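Penicillin-binding protein 1A (Mycobacterium tuberculosis, PDB 5CXW) builds and cross-links cell-wall peptidoglycan, its C-terminal transpeptidase domain, the part crystallised here with penicillin V, joining the peptide stems. Local coordinates at residues I143-A146 with L147-S150. Sequence-based numbering, arbitrary orientation.
Sequences IAEA and LKMS. With 35P ((2R,4S)-5,5-dimethyl-2-{(1R)-2-oxo-1-[(phenoxyacetyl)amino]ethyl}-1,3-thiazolidine-4-carboxylic acid), chain C.
E145, in the conformer described here, one of two, meets K148 and M149 with the two oxygens of one carboxylate. In this copy E145 OE2 and K148 NZ form a salt bridge of 3.3 Å, weak as a hydrogen bond, and a water closes the triangle, donating to E145 OE2 and accepting from K148 NZ at 2.7 Å. The lysine chain runs extended from the backbone and then bends at CG-CD (chi3 66°), which brings its ammonium back to the acid. E145 OE1 lies 3.5 Å from M149 SD, the thioether crossing the glutamate chain obliquely. M149 N also bonds E145 O at 2.9 Å. This short helix, 143-149, of the transpeptidase domain ends in a Schellman motif, with S150, at positive phi, as its C-prime residue; S150 N bonds weakly to L147 O. The turn delivers S150 to the active site as the serine of what is probably the (S/Y)xN motif. S150 OG accepts a 3.0 Å hydrogen bond from N7 of the opened penicillin V and is also hydrogen-bonded to K100 and K291, close to S97, the probable acyl-ester serine. L147, buried, touches L104 of helix 100-109, Y155 of helix 152-161 and I273 of helix 273-276.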
loop_
_atom_site.group_PDB
_atom_site.type_symbol
_atom_site.label_atom_id
_atom_site.label_comp_id
_atom_site.label_asym_id
_atom_site.label_seq_id
_atom_site.Cartn_x
_atom_site.Cartn_y
_atom_site.Cartn_z
ATOM N N ILE A 143 -5.165 -20.271 -2.619
ATOM C CA ILE A 143 -4.561 -19.040 -2.098
ATOM C C ILE A 143 -5.142 -17.720 -2.665
ATOM O O ILE A 143 -5.024 -16.673 -2.022
ATOM C CB ILE A 143 -3.038 -19.079 -2.187
ATOM C CG1 ILE A 143 -2.520 -19.162 -3.607
ATOM C CG2 ILE A 143 -2.501 -20.193 -1.323
ATOM C CD1 ILE A 143 -0.972 -19.097 -3.682
ATOM N N ALA A 144 -5.790 -17.753 -3.804
ATOM C CA ALA A 144 -6.546 -16.588 -4.282
ATOM C C ALA A 144 -7.810 -16.324 -3.432
ATOM O O ALA A 144 -8.065 -15.165 -3.013
ATOM C CB ALA A 144 -6.923 -16.749 -5.698
ATOM N N GLU A 145 -8.550 -17.388 -3.146
ATOM C CA GLU A 145 -9.724 -17.308 -2.287
ATOM C C GLU A 145 -9.314 -16.880 -0.880
ATOM O O GLU A 145 -9.971 -16.046 -0.270
ATOM C CB GLU A 145 -10.474 -18.633 -2.308
ATOM C CG GLU A 145 -11.691 -18.723 -1.395
ATOM C CD GLU A 145 -12.967 -18.141 -1.949
ATOM O OE1 GLU A 145 -13.971 -18.166 -1.204
ATOM O OE2 GLU A 145 -12.979 -17.701 -3.110
ATOM N N ALA A 146 -8.205 -17.430 -0.364
ATOM C CA ALA A 146 -7.747 -17.054 0.977
ATOM C C ALA A 146 -7.276 -15.601 1.024
ATOM O O ALA A 146 -7.356 -15.015 2.069
ATOM C CB ALA A 146 -6.644 -17.995 1.466
ATOM N N LEU A 147 -6.833 -15.041 -0.098
ATOM C CA LEU A 147 -6.435 -13.631 -0.092
ATOM C C LEU A 147 -7.702 -12.756 0.029
ATOM O O LEU A 147 -7.755 -11.798 0.823
ATOM C CB LEU A 147 -5.668 -13.229 -1.345
ATOM C CG LEU A 147 -5.111 -11.793 -1.338
ATOM C CD1 LEU A 147 -3.912 -11.612 -0.359
ATOM C CD2 LEU A 147 -4.700 -11.432 -2.741
ATOM N N LYS A 148 -8.687 -13.082 -0.795
ATOM C CA LYS A 148 -9.976 -12.337 -0.781
ATOM C C LYS A 148 -10.588 -12.394 0.618
ATOM O O LYS A 148 -11.014 -11.377 1.164
ATOM C CB LYS A 148 -10.901 -12.886 -1.860
ATOM C CG LYS A 148 -12.265 -12.209 -1.894
ATOM C CD LYS A 148 -13.161 -12.782 -2.989
ATOM C CE LYS A 148 -13.570 -14.219 -2.797
ATOM N NZ LYS A 148 -14.211 -14.740 -4.072
ATOM N N MET A 149 -10.662 -13.589 1.204
ATOM C CA MET A 149 -11.279 -13.732 2.533
ATOM C C MET A 149 -10.363 -13.267 3.659
ATOM O O MET A 149 -10.786 -13.146 4.821
ATOM C CB MET A 149 -11.675 -15.195 2.768
ATOM C CG MET A 149 -12.796 -15.638 1.875
ATOM S SD MET A 149 -13.115 -17.421 2.111
ATOM C CE MET A 149 -13.760 -17.347 3.764
ATOM N N SER A 150 -9.118 -13.014 3.298
ATOM C CA SER A 150 -8.050 -12.561 4.178
ATOM C C SER A 150 -7.838 -13.502 5.356
ATOM O O SER A 150 -7.966 -13.132 6.516
ATOM C CB SER A 150 -8.240 -11.114 4.595
ATOM O OG SER A 150 -6.939 -10.591 4.884
HETATM C C24 35P C . -7.272 -9.928 16.062
HETATM C C23 35P C . -7.727 -9.484 17.300
HETATM C C22 35P C . -8.227 -8.209 17.437
HETATM C C21 35P C . -8.300 -7.349 16.352
HETATM C C20 35P C . -7.861 -7.766 15.114
HETATM C C19 35P C . -7.350 -9.078 14.962
HETATM O O1 35P C . -6.911 -9.569 13.757
HETATM C C2 35P C . -7.207 -8.840 12.571
HETATM C C3 35P C . -6.898 -9.705 11.380
HETATM O O18 35P C . -6.942 -10.923 11.481
HETATM N N4 35P C . -6.618 -9.031 10.275
HETATM C C5 35P C . -6.359 -9.710 9.015
HETATM C C6 35P C . -5.540 -8.805 8.189
HETATM O O17 35P C . -5.447 -7.571 8.349
HETATM C C8 35P C . -7.666 -10.082 8.186
HETATM N N7 35P C . -7.739 -8.977 7.273
HETATM S S11 35P C . -9.184 -10.113 8.974
HETATM C C10 35P C . -9.885 -8.704 8.255
HETATM C C12 35P C . -10.590 -7.852 9.310
HETATM C C15 35P C . -10.901 -9.008 7.187
HETATM C C9 35P C . -8.667 -7.955 7.700
HETATM C C13 35P C . -8.845 -6.962 6.594
HETATM O O14 35P C . -8.624 -7.383 5.417
HETATM O O16 35P C . -9.145 -5.793 6.918
HETATM O O HOH W 1 -15.636 -16.838 -3.239
#